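Local coordinates for protein glucosamine 6-phosphate N-acetyltransferase (Arabidopsis thaliana, PDB 3T90) that catalyses the transfer of an acetyl group from acetyl-CoA to glucosamine 6-phosphate, a step of UDP-N-acetylglucosamine biosynthesis, and works as a homodimer, at residues 54-59 and 98-103; 23-28 and 91-96; 47-52 and 109-114. One frame throughout, in Å; residues are numbered along the deposited sequence. Where two conformers were deposited one is given.

Contact 1 of 3, residues 54-59 and 98-103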
loop_
_atom_site.group_PDB
_atom_site.type_symbol
_atom_site.label_atom_id
_atom_site.label_comp_id
_atom_site.label_asym_id
_atom_site.label_seq_id
_atom_site.Cartn_x
_atom_site.Cartn_y
_atom_site.Cartn_z
ATOM N N CYS A 54 -14.068 3.436 -4.870
ATOM C CA CYS A 54 -14.933 3.794 -5.999
ATOM C C CYS A 54 -15.800 2.561 -6.280
ATOM O O CYS A 54 -15.314 1.407 -6.251
ATOM C CB CYS A 54 -13.994 4.037 -7.218
ATOM S SG CYS A 54 -14.861 4.272 -8.765
ATOM N N VAL A 55 -17.078 2.817 -6.571
ATOM C CA VAL A 55 -17.974 1.782 -7.124
ATOM C C VAL A 55 -18.685 2.267 -8.348
ATOM O O VAL A 55 -18.933 3.503 -8.495
ATOM C CB VAL A 55 -19.045 1.325 -6.075
ATOM C CG1 VAL A 55 -18.409 0.610 -4.883
ATOM C CG2 VAL A 55 -20.022 2.409 -5.669
ATOM N N ILE A 56 -19.019 1.326 -9.213
ATOM C CA ILE A 56 -19.895 1.618 -10.308
ATOM C C ILE A 56 -21.119 0.757 -10.096
ATOM O O ILE A 56 -21.010 -0.483 -10.051
ATOM C CB ILE A 56 -19.283 1.307 -11.665
ATOM C CG1 ILE A 56 -18.052 2.140 -11.837
ATOM C CG2 ILE A 56 -20.315 1.526 -12.815
ATOM C CD1 ILE A 56 -17.272 1.836 -13.208
ATOM N N GLU A 57 -22.305 1.408 -10.035
ATOM C CA GLU A 57 -23.551 0.706 -9.907
ATOM C C GLU A 57 -24.198 0.542 -11.261
ATOM O O GLU A 57 -24.222 1.521 -12.015
ATOM C CB GLU A 57 -24.509 1.460 -8.938
ATOM C CG GLU A 57 -25.813 0.718 -8.694
ATOM C CD GLU A 57 -26.778 1.429 -7.722
ATOM O OE1 GLU A 57 -26.342 2.098 -6.778
ATOM O OE2 GLU A 57 -28.036 1.292 -7.915
ATOM N N GLU A 58 -24.698 -0.663 -11.527
ATOM C CA GLU A 58 -25.559 -0.824 -12.759
ATOM C C GLU A 58 -26.996 -0.594 -12.253
ATOM O O GLU A 58 -27.532 -1.290 -11.378
ATOM C CB GLU A 58 -25.363 -2.192 -13.379
ATOM C CG GLU A 58 -25.944 -2.273 -14.807
ATOM C CD GLU A 58 -27.483 -2.432 -14.767
ATOM O OE1 GLU A 58 -27.968 -3.360 -14.061
ATOM O OE2 GLU A 58 -28.126 -1.567 -15.444
ATOM N N GLU A 59 -27.596 0.384 -12.907
ATOM C CA GLU A 59 -28.848 0.988 -12.470
ATOM C C GLU A 59 -30.067 0.070 -12.541
ATOM O O GLU A 59 -30.857 0.048 -11.612
ATOM C CB GLU A 59 -29.068 2.272 -13.278
ATOM C CG GLU A 59 -28.159 3.415 -12.846
ATOM C CD GLU A 59 -28.716 4.765 -13.279
ATOM O OE1 GLU A 59 -29.938 5.000 -13.049
ATOM O OE2 GLU A 59 -27.948 5.582 -13.855
ATOM N N LYS A 98 -17.087 -3.947 -20.924
ATOM C CA LYS A 98 -17.852 -2.676 -20.889
ATOM C C LYS A 98 -17.026 -1.443 -20.414
ATOM O O LYS A 98 -17.571 -0.369 -20.116
ATOM C CB LYS A 98 -19.133 -2.918 -20.115
ATOM C CG LYS A 98 -20.015 -4.049 -20.786
ATOM C CD LYS A 98 -21.544 -3.815 -20.640
ATOM C CE LYS A 98 -21.963 -2.404 -21.100
ATOM N NZ LYS A 98 -22.449 -2.179 -22.519
ATOM N N GLN A 99 -15.714 -1.676 -20.363
ATOM C CA GLN A 99 -14.748 -0.685 -20.027
ATOM C C GLN A 99 -14.919 -0.108 -18.606
ATOM O O GLN A 99 -14.495 1.007 -18.276
ATOM C CB GLN A 99 -14.719 0.376 -21.114
ATOM C CG GLN A 99 -14.294 -0.187 -22.512
ATOM C CD GLN A 99 -15.273 -1.187 -23.117
ATOM O OE1 GLN A 99 -16.488 -1.003 -23.022
ATOM N NE2 GLN A 99 -14.745 -2.223 -23.793
ATOM N N LEU A 100 -15.491 -0.918 -17.721
ATOM C CA LEU A 100 -15.689 -0.452 -16.358
ATOM C C LEU A 100 -14.396 -0.415 -15.539
ATOM O O LEU A 100 -14.209 0.476 -14.702
ATOM C CB LEU A 100 -16.745 -1.327 -15.663
ATOM C CG LEU A 100 -18.156 -1.357 -16.301
ATOM C CD1 LEU A 100 -19.031 -2.124 -15.333
ATOM C CD2 LEU A 100 -18.736 0.102 -16.528
ATOM N N GLY A 101 -13.514 -1.397 -15.758
ATOM C CA GLY A 101 -12.319 -1.349 -14.944
ATOM C C GLY A 101 -11.440 -0.167 -15.243
ATOM O O GLY A 101 -10.914 0.449 -14.320
ATOM N N LYS A 102 -11.388 0.264 -16.529
ATOM C CA LYS A 102 -10.617 1.477 -16.855
ATOM C C LYS A 102 -11.227 2.690 -16.133
ATOM O O LYS A 102 -10.520 3.598 -15.655
ATOM C CB LYS A 102 -10.582 1.683 -18.373
ATOM C CG LYS A 102 -9.865 2.990 -18.826
ATOM C CD LYS A 102 -9.436 2.811 -20.315
ATOM C CE LYS A 102 -8.565 3.953 -20.819
ATOM N NZ LYS A 102 -9.336 5.229 -20.993
ATOM N N LYS A 103 -12.564 2.766 -16.142
ATOM C CA LYS A 103 -13.238 3.894 -15.481
ATOM C C LYS A 103 -12.892 3.952 -13.975
ATOM O O LYS A 103 -12.693 5.042 -13.400
ATOM C CB LYS A 103 -14.790 3.853 -15.709
ATOM C CG LYS A 103 -15.251 4.025 -17.157
ATOM C CD LYS A 103 -16.786 4.056 -17.241
ATOM C CE LYS A 103 -17.207 4.460 -18.649
ATOM N NZ LYS A 103 -16.278 5.506 -19.230
#

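Contact 2 of 3, residues 23-28 and 91-96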
loop_
_atom_site.group_PDB
_atom_site.type_symbol
_atom_site.label_atom_id
_atom_site.label_comp_id
_atom_site.label_asym_id
_atom_site.label_seq_id
_atom_site.Cartn_x
_atom_site.Cartn_y
_atom_site.Cartn_z
ATOM N N LEU A 23 -16.782 -8.377 -4.444
ATOM C CA LEU A 23 -15.397 -8.619 -3.973
ATOM C C LEU A 23 -15.025 -10.111 -4.006
ATOM O O LEU A 23 -13.859 -10.428 -4.193
ATOM C CB LEU A 23 -15.128 -8.038 -2.582
ATOM C CG LEU A 23 -15.124 -6.508 -2.526
ATOM C CD1 LEU A 23 -15.085 -5.980 -1.075
ATOM C CD2 LEU A 23 -13.951 -5.896 -3.383
ATOM N N GLY A 24 -16.007 -10.977 -3.785
ATOM C CA GLY A 24 -15.793 -12.421 -3.794
ATOM C C GLY A 24 -15.345 -12.937 -5.175
ATOM O O GLY A 24 -14.814 -14.036 -5.237
ATOM N N GLN A 25 -15.509 -12.172 -6.232
ATOM C CA GLN A 25 -14.964 -12.524 -7.569
ATOM C C GLN A 25 -13.463 -12.234 -7.674
ATOM O O GLN A 25 -12.804 -12.724 -8.612
ATOM C CB GLN A 25 -15.703 -11.770 -8.688
ATOM C CG GLN A 25 -17.198 -12.182 -8.668
ATOM C CD GLN A 25 -17.890 -11.710 -9.962
ATOM O OE1 GLN A 25 -17.284 -11.579 -11.025
ATOM N NE2 GLN A 25 -19.171 -11.413 -9.849
ATOM N N LEU A 26 -12.928 -11.485 -6.715
ATOM C CA LEU A 26 -11.451 -11.259 -6.613
ATOM C C LEU A 26 -10.879 -12.273 -5.652
ATOM O O LEU A 26 -9.947 -13.019 -6.073
ATOM C CB LEU A 26 -11.165 -9.819 -6.169
ATOM C CG LEU A 26 -9.680 -9.514 -5.946
ATOM C CD1 LEU A 26 -8.812 -9.643 -7.158
ATOM C CD2 LEU A 26 -9.652 -8.010 -5.424
ATOM N N THR A 27 -11.273 -12.258 -4.366
ATOM C CA THR A 27 -10.760 -13.329 -3.480
ATOM C C THR A 27 -11.757 -13.529 -2.340
ATOM O O THR A 27 -12.849 -12.921 -2.324
ATOM C CB THR A 27 -9.372 -12.996 -3.009
ATOM O OG1 THR A 27 -8.773 -14.203 -2.471
ATOM C CG2 THR A 27 -9.309 -11.904 -1.887
ATOM N N VAL A 28 -11.388 -14.380 -1.402
ATOM C CA VAL A 28 -12.236 -14.789 -0.297
ATOM C C VAL A 28 -12.678 -13.540 0.482
ATOM O O VAL A 28 -11.847 -12.703 0.865
ATOM C CB VAL A 28 -11.410 -15.676 0.654
ATOM C CG1 VAL A 28 -12.213 -16.028 1.941
ATOM C CG2 VAL A 28 -10.862 -16.899 -0.073
ATOM N N VAL A 91 -14.200 -6.282 -11.579
ATOM C CA VAL A 91 -15.391 -6.054 -12.404
ATOM C C VAL A 91 -16.191 -7.325 -12.430
ATOM O O VAL A 91 -15.625 -8.410 -12.640
ATOM C CB VAL A 91 -14.972 -5.628 -13.822
ATOM C CG1 VAL A 91 -16.258 -5.337 -14.701
ATOM C CG2 VAL A 91 -14.162 -4.441 -13.727
ATOM N N ASP A 92 -17.504 -7.231 -12.210
ATOM C CA ASP A 92 -18.394 -8.414 -12.311
ATOM C C ASP A 92 -18.176 -9.079 -13.693
ATOM O O ASP A 92 -18.167 -8.371 -14.703
ATOM C CB ASP A 92 -19.829 -7.959 -12.099
ATOM C CG ASP A 92 -20.783 -9.122 -11.886
ATOM O OD1 ASP A 92 -20.617 -10.235 -12.402
ATOM O OD2 ASP A 92 -21.795 -8.863 -11.240
ATOM N N SER A 93 -18.037 -10.394 -13.678
ATOM C CA SER A 93 -17.769 -11.168 -14.895
ATOM C C SER A 93 -18.879 -10.899 -15.946
ATOM O O SER A 93 -18.571 -10.852 -17.158
ATOM C CB SER A 93 -17.622 -12.663 -14.565
ATOM O OG SER A 93 -18.786 -13.140 -13.907
ATOM N N ARG A 94 -20.104 -10.668 -15.494
ATOM C CA ARG A 94 -21.220 -10.339 -16.416
ATOM C C ARG A 94 -20.927 -9.078 -17.232
ATOM O O ARG A 94 -21.474 -8.864 -18.340
ATOM C CB ARG A 94 -22.521 -10.000 -15.669
ATOM C CG ARG A 94 -23.049 -10.881 -14.568
ATOM C CD ARG A 94 -24.564 -10.592 -14.308
ATOM N NE ARG A 94 -24.880 -9.673 -13.200
ATOM C CZ ARG A 94 -24.680 -9.929 -11.893
ATOM N NH1 ARG A 94 -24.096 -11.069 -11.494
ATOM N NH2 ARG A 94 -25.039 -9.023 -10.967
ATOM N N PHE A 95 -20.168 -8.159 -16.664
ATOM C CA PHE A 95 -20.018 -6.838 -17.241
ATOM C C PHE A 95 -18.618 -6.634 -17.755
ATOM O O PHE A 95 -18.167 -5.506 -17.859
ATOM C CB PHE A 95 -20.373 -5.723 -16.211
ATOM C CG PHE A 95 -21.847 -5.706 -15.756
ATOM C CD1 PHE A 95 -22.886 -5.398 -16.667
ATOM C CD2 PHE A 95 -22.200 -5.938 -14.412
ATOM C CE1 PHE A 95 -24.187 -5.390 -16.263
ATOM C CE2 PHE A 95 -23.529 -5.901 -14.007
ATOM C CZ PHE A 95 -24.532 -5.621 -14.955
ATOM N N ARG A 96 -17.884 -7.706 -18.034
ATOM C CA ARG A 96 -16.528 -7.528 -18.561
ATOM C C ARG A 96 -16.631 -7.080 -20.039
ATOM O O ARG A 96 -17.664 -7.299 -20.652
ATOM C CB ARG A 96 -15.633 -8.739 -18.250
ATOM C CG ARG A 96 -15.500 -8.910 -16.686
ATOM C CD ARG A 96 -14.266 -9.636 -16.172
ATOM N NE ARG A 96 -14.455 -9.817 -14.746
ATOM C CZ ARG A 96 -14.155 -10.899 -14.012
ATOM N NH1 ARG A 96 -13.626 -11.982 -14.606
ATOM N NH2 ARG A 96 -14.417 -10.900 -12.661
#

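Contact 3 of 3, residues 47-52 and 109-114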
loop_
_atom_site.group_PDB
_atom_site.type_symbol
_atom_site.label_atom_id
_atom_site.label_comp_id
_atom_site.label_asym_id
_atom_site.label_seq_id
_atom_site.Cartn_x
_atom_site.Cartn_y
_atom_site.Cartn_z
ATOM N N TYR A 47 -10.558 7.972 7.390
ATOM C CA TYR A 47 -9.310 8.424 6.735
ATOM C C TYR A 47 -9.570 9.480 5.733
ATOM O O TYR A 47 -8.585 9.990 5.116
ATOM C CB TYR A 47 -8.655 7.271 5.973
ATOM C CG TYR A 47 -7.927 6.326 6.863
ATOM C CD1 TYR A 47 -6.529 6.286 6.876
ATOM C CD2 TYR A 47 -8.639 5.461 7.706
ATOM C CE1 TYR A 47 -5.849 5.399 7.719
ATOM C CE2 TYR A 47 -7.987 4.574 8.546
ATOM C CZ TYR A 47 -6.585 4.550 8.568
ATOM O OH TYR A 47 -5.924 3.654 9.418
ATOM N N GLY A 48 -10.830 9.775 5.463
ATOM C CA GLY A 48 -11.120 10.868 4.569
ATOM C C GLY A 48 -10.556 10.652 3.202
ATOM O O GLY A 48 -10.610 9.553 2.650
ATOM N N ASP A 49 -10.005 11.725 2.659
ATOM C CA ASP A 49 -9.473 11.643 1.330
ATOM C C ASP A 49 -8.217 10.751 1.155
ATOM O O ASP A 49 -7.795 10.498 0.043
ATOM C CB ASP A 49 -9.227 13.072 0.781
ATOM C CG ASP A 49 -10.500 13.716 0.153
ATOM O OD1 ASP A 49 -10.473 14.964 0.122
ATOM O OD2 ASP A 49 -11.477 13.051 -0.360
ATOM N N ASP A 50 -7.646 10.297 2.234
ATOM C CA ASP A 50 -6.485 9.396 2.173
ATOM C C ASP A 50 -6.899 7.927 1.923
ATOM O O ASP A 50 -6.047 7.066 1.773
ATOM C CB ASP A 50 -5.691 9.488 3.457
ATOM C CG ASP A 50 -4.972 10.827 3.587
ATOM O OD1 ASP A 50 -4.384 11.232 2.583
ATOM O OD2 ASP A 50 -5.052 11.417 4.693
ATOM N N HIS A 51 -8.216 7.634 1.881
ATOM C CA HIS A 51 -8.621 6.186 1.604
ATOM C C HIS A 51 -10.013 6.222 0.972
ATOM O O HIS A 51 -10.978 6.312 1.814
ATOM C CB HIS A 51 -8.565 5.335 2.909
ATOM C CG HIS A 51 -8.555 3.827 2.673
ATOM N ND1 HIS A 51 -8.329 2.887 3.678
ATOM C CD2 HIS A 51 -8.694 3.141 1.540
ATOM C CE1 HIS A 51 -8.383 1.667 3.128
ATOM N NE2 HIS A 51 -8.672 1.806 1.835
ATOM N N VAL A 52 -10.076 6.084 -0.381
ATOM C CA VAL A 52 -11.273 6.236 -1.282
ATOM C C VAL A 52 -11.626 4.848 -1.906
ATOM O O VAL A 52 -10.744 4.093 -2.279
ATOM C CB VAL A 52 -11.075 7.192 -2.573
ATOM C CG1 VAL A 52 -12.179 6.935 -3.687
ATOM C CG2 VAL A 52 -10.963 8.652 -2.224
ATOM N N MET A 109 -6.978 7.236 -10.092
ATOM C CA MET A 109 -5.772 8.016 -10.468
ATOM C C MET A 109 -6.086 9.497 -10.410
ATOM O O MET A 109 -5.284 10.289 -9.879
ATOM C CB MET A 109 -5.376 7.652 -11.872
ATOM C CG MET A 109 -4.778 6.280 -11.965
ATOM S SD MET A 109 -4.492 5.959 -13.761
ATOM C CE MET A 109 -3.396 4.626 -13.425
ATOM N N ASP A 110 -7.275 9.863 -10.852
ATOM C CA ASP A 110 -7.643 11.298 -10.816
ATOM C C ASP A 110 -7.654 11.821 -9.369
ATOM O O ASP A 110 -7.151 12.884 -9.014
ATOM C CB ASP A 110 -9.071 11.501 -11.411
ATOM C CG ASP A 110 -9.146 11.339 -12.921
ATOM O OD1 ASP A 110 -8.121 11.369 -13.622
ATOM O OD2 ASP A 110 -10.314 11.135 -13.364
ATOM N N HIS A 111 -8.184 11.027 -8.433
ATOM C CA HIS A 111 -8.182 11.397 -7.053
ATOM C C HIS A 111 -6.724 11.565 -6.526
ATOM O O HIS A 111 -6.390 12.570 -5.861
ATOM C CB HIS A 111 -8.888 10.263 -6.242
ATOM C CG HIS A 111 -8.918 10.594 -4.802
ATOM N ND1 HIS A 111 -9.669 11.645 -4.279
ATOM C CD2 HIS A 111 -8.181 10.098 -3.774
ATOM C CE1 HIS A 111 -9.444 11.708 -2.975
ATOM N NE2 HIS A 111 -8.532 10.807 -2.650
ATOM N N CYS A 112 -5.872 10.611 -6.828
ATOM C CA CYS A 112 -4.527 10.713 -6.306
ATOM C C CYS A 112 -3.782 11.907 -6.929
ATOM O O CYS A 112 -3.028 12.555 -6.195
ATOM C CB CYS A 112 -3.753 9.493 -6.656
ATOM S SG CYS A 112 -4.296 8.044 -5.675
ATOM N N LYS A 113 -3.986 12.210 -8.215
ATOM C CA LYS A 113 -3.300 13.348 -8.846
ATOM C C LYS A 113 -3.784 14.601 -8.144
ATOM O O LYS A 113 -2.962 15.494 -7.758
ATOM C CB LYS A 113 -3.606 13.376 -10.312
ATOM C CG LYS A 113 -2.796 14.509 -10.925
ATOM C CD LYS A 113 -3.290 14.845 -12.298
ATOM C CE LYS A 113 -3.094 13.836 -13.317
ATOM N NZ LYS A 113 -3.342 14.651 -14.580
ATOM N N SER A 114 -5.095 14.692 -7.897
ATOM C CA SER A 114 -5.670 15.843 -7.220
ATOM C C SER A 114 -5.191 16.028 -5.765
ATOM O O SER A 114 -5.086 17.150 -5.280
ATOM C CB SER A 114 -7.201 15.776 -7.267
ATOM O OG SER A 114 -7.723 14.883 -6.313
#

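Contact 1 of 3, residues 54-59 and 98-103
I56, on strand 51-58, sends its CD1 methyl into the first turn of helix 100-114, where it makes the closest contacts between the two segments. CD1 of I56 lies 3.7 Å from O of L100 and 4.0 Å from its CD2, the two side chains crossing obliquely, and CG2 of I56 rests more loosely beside the same CD2. CG1 of I56 stands anti to the carbonyl carbon (chi1 -61°) and chi2 is extended at 177°, which carries CD1 out from the sheet to the helix. L100 is buried too; its side chain continues onto A65 and A66 of strand 63-74, while V104, one turn on, also packs on I56. The looser side belongs to K103. CB of K103 comes within 4.1 Å of CD1 of I56, but from there the chain leads away from the strand and bends at chi4, so that only the root of this exposed lysine joins the apolar patch. K98 and Q99, just ahead of the helix, are exposed. By similarity, residues 97-102 bind acetyl-CoA, and the backbone N of G101 donates a hydrogen bond to a sulfonate oxygen of a bound buffer molecule. No hydrogen bond links strand and helix: the start of the helix sits on the sheet by apolar packing, while the G101 bond is consistent with this helix start holding an anionic group of acetyl-CoA, as in relatives.

Contact 2 of 3, residues 23-28 and 91-96
The loop that leads from strand 82-91 toward the predicted acetyl-CoA site is joined here to the loop after helix 19-23, which carries T27, a substrate-binding residue by similarity. Q25 makes the connection with both ends of its amide. OE1 of Q25 accepts from the backbone N of S93 at 3.0 Å, in the carbonyl plane and on a lone pair. NE2 of Q25 donates to OD1 of D92 over 3.2 Å, an almost straight bond (175° at the hydrogen) that lies in the amide plane yet meets the carboxylate from above, the two planes being 88° apart. An extended chain beyond CG lets Q25 span the gap, and the paired bonds fix which way round its amide sits.

D92 is held from its other face too: the backbone N of R94 donates to the same OD1 at 3.2 Å, forming an Asx turn. With CG anti to the backbone N (chi1 -168°), the carboxylate can serve both donors. OD2 of D92 lies over the face of the R94 guanidinium, a salt bridge of charges alone in which no N-H points at the oxygen. R96 turns back on its own loop, where NE and NH2 grip the carbonyl oxygen O of V91, each at 2.8 Å. Its NH2 also comes near OE1 of Q25, but the angle is poor for a bond. Farther along the first loop, L26 and T27 pack on L77 of the second subunit. A side-chain amide bridging to an Asx turn thus ties the loop after helix 19-23 to the strand-to-helix connection where acetyl-CoA probably binds, as in other GNAT enzymes.

Contact 3 of 3, residues 47-52 and 109-114
H111, on helix 100-114, reaches across to the turn and strand start at 47-52 and meets D49 and V52 with its imidazole. Two residues earlier, M109 faces a different part of the fold and packs on M137. At H111 itself CG is anti to the backbone N (chi1 -180°), which swings the ring out from the helix toward the turn. NE2 of H111 donates to the backbone carbonyl oxygen O of D49 over 2.8 Å, with an angle of 169° at the hydrogen; the acceptor lies in the ring plane, and the donor is in the carbonyl plane on a lone pair. The H111 ring is thus gripped at its edge while one face receives V52: the CG2 methyl sits 3.4 Å from the ring centroid, 16° off the normal, a CH-pi contact. At the rim CE1 of H111 lies 3.6 Å from OD2 of D49, whose carboxylate is turned steeply from the ring plane. This nearby negative charge would tend to favour a protonated imidazole.

Next along the helix, C112 packs against V70 of strand 63-74, the strand that also pairs with V52. K113 extends to F148 of the second subunit. Edge hydrogen bond and face contact together fix the orientation of the imidazole between the helix and the turn that leads into strand 51-58, part of the packing of helix 100-114 against the beta-sheet that belongs to the alpha/beta core of the GNAT fold.

How the contacts relate
From the N terminus, the chain passes through 23-28 and helix 34-45 before reaching 47-52, followed almost at once by 54-59 on the same strand. After strands 63-74 and 82-91 it arrives at 91-96, where contact 2 closes its loop, tying the loop after helix 19-23 to the connection between strand 82-91 and helix 100-114. Contact 1 closes next, at the start of that helix, and contact 3 last, near its end. Contact 1 therefore lies within the span of contact 3, and contact 2 crosses both. Contacts 1 and 3 fasten the two ends of one helix to one strand. Contacts 1 and 2 touch through L100 and F95, whereas contacts 2 and 3 stand apart, each reaching the second subunit.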